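Local structure of serine protease inhibitor (Thermoanaerobacter tengcongensis, 2PEF) at residues K117-K122 against N134-S139; L42-N47 against I91-W96. The protein probably inhibits serine proteases by the serpin mechanism, and can also adopt a latent state. All coordinates share one frame; numbering follows the deposited sequence.

Interaction 1. Residues K117-K122 against N134-S139; sequences KADIFK and NNWVKS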
# COMPACT_ATOMS: atom_id res chain seq x y z
N LYS A 117 -16.89 -5.99 1.64
CA LYS A 117 -16.93 -7.22 2.44
C LYS A 117 -16.37 -7.01 3.84
O LYS A 117 -15.66 -7.86 4.38
CB LYS A 117 -16.16 -8.35 1.73
CG LYS A 117 -16.69 -8.72 0.36
CD LYS A 117 -15.92 -9.90 -0.20
CE LYS A 117 -16.47 -10.30 -1.56
N ALA A 118 -16.69 -5.86 4.44
CA ALA A 118 -16.10 -5.49 5.71
C ALA A 118 -16.72 -6.21 6.90
O ALA A 118 -17.94 -6.30 7.02
CB ALA A 118 -16.14 -3.99 5.91
N ASP A 119 -15.85 -6.73 7.76
CA ASP A 119 -16.24 -7.22 9.08
C ASP A 119 -16.68 -6.02 9.91
O ASP A 119 -15.97 -5.02 9.98
CB ASP A 119 -15.05 -7.88 9.76
CG ASP A 119 -14.66 -9.20 9.13
OD1 ASP A 119 -15.54 -9.92 8.62
OD2 ASP A 119 -13.45 -9.52 9.16
N ILE A 120 -17.85 -6.13 10.53
CA ILE A 120 -18.40 -5.04 11.33
C ILE A 120 -18.37 -5.41 12.82
O ILE A 120 -19.07 -6.32 13.25
CB ILE A 120 -19.82 -4.65 10.87
CG1 ILE A 120 -19.79 -4.16 9.41
CG2 ILE A 120 -20.42 -3.58 11.78
CD1 ILE A 120 -21.11 -4.28 8.67
N PHE A 121 -17.54 -4.70 13.58
CA PHE A 121 -17.36 -4.99 15.00
C PHE A 121 -18.00 -3.93 15.89
O PHE A 121 -17.54 -2.79 15.93
CB PHE A 121 -15.87 -5.09 15.35
CG PHE A 121 -15.16 -6.24 14.71
CD1 PHE A 121 -14.54 -6.09 13.47
CD2 PHE A 121 -15.08 -7.47 15.35
CE1 PHE A 121 -13.86 -7.15 12.87
CE2 PHE A 121 -14.41 -8.54 14.76
CZ PHE A 121 -13.80 -8.38 13.52
N LYS A 122 -19.06 -4.31 16.60
CA LYS A 122 -19.59 -3.48 17.67
C LYS A 122 -18.73 -3.72 18.91
O LYS A 122 -18.72 -4.82 19.47
CB LYS A 122 -21.07 -3.77 17.93
CG LYS A 122 -21.45 -5.25 17.94
N ASN A 134 -5.72 -5.94 17.12
CA ASN A 134 -4.40 -6.47 16.81
C ASN A 134 -4.41 -7.93 16.38
O ASN A 134 -3.63 -8.33 15.50
CB ASN A 134 -3.44 -6.25 17.97
CG ASN A 134 -3.06 -4.79 18.14
OD1 ASN A 134 -3.12 -4.01 17.18
ND2 ASN A 134 -2.67 -4.41 19.35
N ASN A 135 -5.28 -8.73 16.99
CA ASN A 135 -5.47 -10.11 16.55
C ASN A 135 -6.04 -10.20 15.14
O ASN A 135 -5.65 -11.08 14.35
CB ASN A 135 -6.34 -10.88 17.55
CG ASN A 135 -5.57 -11.27 18.79
OD1 ASN A 135 -4.40 -11.68 18.71
ND2 ASN A 135 -6.20 -11.16 19.95
N TRP A 136 -6.93 -9.26 14.81
CA TRP A 136 -7.51 -9.17 13.49
C TRP A 136 -6.44 -8.82 12.46
O TRP A 136 -6.29 -9.52 11.47
CB TRP A 136 -8.66 -8.15 13.46
CG TRP A 136 -9.42 -8.12 12.18
CD1 TRP A 136 -10.53 -8.86 11.86
CD2 TRP A 136 -9.16 -7.30 11.03
NE1 TRP A 136 -10.96 -8.56 10.60
CE2 TRP A 136 -10.14 -7.60 10.06
CE3 TRP A 136 -8.18 -6.34 10.73
CZ2 TRP A 136 -10.18 -6.98 8.81
CZ3 TRP A 136 -8.22 -5.72 9.48
CH2 TRP A 136 -9.21 -6.04 8.54
N VAL A 137 -5.66 -7.77 12.72
CA VAL A 137 -4.59 -7.38 11.79
C VAL A 137 -3.52 -8.48 11.64
O VAL A 137 -3.06 -8.76 10.54
CB VAL A 137 -3.95 -5.98 12.10
CG1 VAL A 137 -5.01 -4.88 12.04
CG2 VAL A 137 -3.24 -5.98 13.44
N LYS A 138 -3.16 -9.12 12.76
CA LYS A 138 -2.21 -10.22 12.72
C LYS A 138 -2.71 -11.36 11.84
O LYS A 138 -1.95 -11.93 11.07
CB LYS A 138 -1.90 -10.73 14.13
CG LYS A 138 -0.64 -11.58 14.22
CD LYS A 138 -0.39 -12.09 15.63
CE LYS A 138 0.94 -12.81 15.72
N SER A 139 -4.00 -11.70 11.97
CA SER A 139 -4.59 -12.79 11.19
C SER A 139 -4.65 -12.46 9.70
O SER A 139 -4.28 -13.29 8.85
CB SER A 139 -5.99 -13.13 11.70
OG SER A 139 -6.61 -14.09 10.85
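Trp136 reaches from helix 127-140 to Asp119 and Phe121 on strand 119-123, in the packing of a helix against a face of the main serpin β-sheet, sheet A, near its margin. The strand runs parallel to strand 87-98, and Asp119 and Phe121, two residues apart, both direct their side chains to the helix, each with CG anti to the carbonyl carbon and beside the backbone N (Phe121 chi1 -66°). In Trp136, CG lies anti to the backbone N, which carries the indole off the helix toward the strand, where it also rests on Ala92 and Ser94 of strand 87-98. A tryptophan suits this place because it offers both a broad apolar ring and a single N-H. The acid suits its own by accepting that N-H: NE1 donates to OD2 over 3.0 Å in an almost straight bond (172°). OD2 sits in the indole plane at the NE1 edge, while the carboxylate plane stands nearly perpendicular to the ring, and OD2 accepts through its anti lone pair. Phe121 makes an offset edge-to-face pair with the five-membered ring of Trp136, its edge toward the indole face, with planes at 83°. Phe121 also stacks on Trp96, so its ring has an aromatic neighbour on the helix and another on the strand beside it. The aromatic pair comes closest where Phe121 CZ lies 3.7 Å from Trp136 CD1.

Interaction 2. Residues L42-N47 against I91-W96; sequences LAMTAN and IANSIW
Met44 of helix 35-46 lies over Asn93 and Ile95 of strand 87-98, part of the packing of helix B of the serpin fold against sheet A. The axes of helix 42-46 and strand 91-96 come within 10.3 Å and cross at -40°, a separation that a long, flexible side chain can span. From the helix, CB of Met44 points toward the strand; CG stands anti to the carbonyl carbon (chi1 -79°), and the nearly extended chi2 then carries SD on toward the strand. SD is the first atom to make close contact, 3.7 Å from CB of Asn93 and 3.9 Å from CD1 of Ile95. At chi3 (-68°) the chain bends, turning CE over the asparagine, 3.7 Å from its CB and 3.6 Å from OD1. The contact is therefore one of van der Waals packing, with the methyl lying against the amide of Asn93 as well as its CB. That amide is buried but provided for, since OD1 accepts from Asn162 and ND2 donates to the carbonyl of Tyr116, which holds it at both ends. Ile95 does not aim CB straight at the helix; its CD1 makes the approach, while Leu160 and Ile112 also touch its side chain. Cutting Met44 back to an alanine is likely to open a gap between helix and strand, with CB of Asn93 and CD1 of Ile95 losing the thioether packed on them. Within the helical segment, Asn47 turns back to donate from ND2 to the carbonyl O of Ala43, 3.0 Å away. On the strand, Ser94 points away from the helix, and its OG accepts from NE1 of Trp96 at 2.9 Å.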
# COMPACT_ATOMS: atom_id res chain seq x y z
N LEU A 42 -9.56 4.44 2.68
CA LEU A 42 -10.05 5.79 2.44
C LEU A 42 -11.36 5.80 1.66
O LEU A 42 -12.21 6.66 1.87
CB LEU A 42 -8.99 6.63 1.74
CG LEU A 42 -7.74 6.97 2.56
CD1 LEU A 42 -6.62 7.45 1.65
CD2 LEU A 42 -8.03 8.00 3.65
N ALA A 43 -11.52 4.84 0.74
CA ALA A 43 -12.76 4.73 -0.02
C ALA A 43 -13.92 4.34 0.89
O ALA A 43 -15.03 4.89 0.77
CB ALA A 43 -12.60 3.76 -1.17
N MET A 44 -13.67 3.40 1.81
CA MET A 44 -14.66 3.05 2.83
C MET A 44 -15.06 4.29 3.62
O MET A 44 -16.25 4.56 3.81
CB MET A 44 -14.11 1.99 3.80
CG MET A 44 -14.13 0.56 3.27
SD MET A 44 -13.96 -0.66 4.58
CE MET A 44 -12.29 -0.39 5.14
N THR A 45 -14.05 5.03 4.07
CA THR A 45 -14.25 6.23 4.88
C THR A 45 -15.07 7.28 4.13
O THR A 45 -15.93 7.93 4.72
CB THR A 45 -12.89 6.83 5.33
OG1 THR A 45 -12.10 5.82 5.96
CG2 THR A 45 -13.10 7.98 6.31
N ALA A 46 -14.82 7.41 2.83
CA ALA A 46 -15.50 8.41 2.00
C ALA A 46 -17.01 8.19 1.90
O ALA A 46 -17.76 9.15 1.67
CB ALA A 46 -14.87 8.47 0.60
N ASN A 47 -17.44 6.95 2.07
CA ASN A 47 -18.86 6.60 2.03
C ASN A 47 -19.64 7.11 3.24
O ASN A 47 -20.87 7.03 3.27
CB ASN A 47 -19.04 5.09 1.87
CG ASN A 47 -18.96 4.66 0.42
OD1 ASN A 47 -19.92 4.80 -0.33
ND2 ASN A 47 -17.80 4.15 0.02
N ILE A 91 -7.31 -9.64 0.72
CA ILE A 91 -7.66 -8.30 1.19
C ILE A 91 -8.74 -8.42 2.27
O ILE A 91 -9.66 -9.23 2.15
CB ILE A 91 -8.18 -7.41 0.03
CG1 ILE A 91 -7.09 -7.23 -1.03
CG2 ILE A 91 -8.66 -6.05 0.56
CD1 ILE A 91 -7.58 -6.74 -2.38
N ALA A 92 -8.60 -7.63 3.33
CA ALA A 92 -9.55 -7.65 4.44
C ALA A 92 -9.88 -6.25 4.89
O ALA A 92 -9.00 -5.39 5.02
CB ALA A 92 -9.01 -8.48 5.60
N ASN A 93 -11.17 -6.01 5.11
CA ASN A 93 -11.64 -4.72 5.57
C ASN A 93 -12.46 -4.90 6.83
O ASN A 93 -13.17 -5.90 6.98
CB ASN A 93 -12.48 -4.05 4.48
CG ASN A 93 -11.67 -3.74 3.24
OD1 ASN A 93 -10.70 -2.99 3.31
ND2 ASN A 93 -12.06 -4.32 2.12
N SER A 94 -12.35 -3.94 7.74
CA SER A 94 -13.17 -3.95 8.95
C SER A 94 -13.51 -2.55 9.44
O SER A 94 -12.80 -1.58 9.16
CB SER A 94 -12.51 -4.76 10.07
OG SER A 94 -11.25 -4.22 10.42
N ILE A 95 -14.64 -2.47 10.14
CA ILE A 95 -15.05 -1.27 10.85
C ILE A 95 -15.21 -1.69 12.31
O ILE A 95 -15.71 -2.78 12.59
CB ILE A 95 -16.41 -0.71 10.34
CG1 ILE A 95 -16.50 -0.75 8.80
CG2 ILE A 95 -16.69 0.69 10.91
CD1 ILE A 95 -15.53 0.17 8.06
N TRP A 96 -14.75 -0.83 13.21
CA TRP A 96 -14.89 -1.04 14.64
C TRP A 96 -15.54 0.22 15.20
O TRP A 96 -15.02 1.32 15.01
CB TRP A 96 -13.52 -1.25 15.29
CG TRP A 96 -12.71 -2.37 14.70
CD1 TRP A 96 -12.07 -2.38 13.49
CD2 TRP A 96 -12.45 -3.64 15.30
NE1 TRP A 96 -11.44 -3.58 13.29
CE2 TRP A 96 -11.65 -4.38 14.39
CE3 TRP A 96 -12.80 -4.24 16.52
CZ2 TRP A 96 -11.20 -5.67 14.66
CZ3 TRP A 96 -12.36 -5.53 16.78
CH2 TRP A 96 -11.56 -6.23 15.86

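Overall arrangement
Both contacts rest on the paired parallel strands 87-98 and 119-123, but on opposite faces of the sheet. Interaction 2 is wholly buried and a matter of van der Waals contact, a thioether lying on an amide and an isoleucine beneath helix 35-46. Interaction 1 is only partly buried and relies on a charged acceptor, an indole N-H and an edge-to-face aromatic pair, chemistry that suits a margin where the acid stays partly exposed. The strands themselves join the two: Phe121 N lies 2.8 Å from Ile95 O, a probable hydrogen bond. Ser94 belongs to the face turned from helix 35-46, and its OG lies 3.3 Å from CH2 of Trp136, so helix 127-140 covers the reverse side of the same strand.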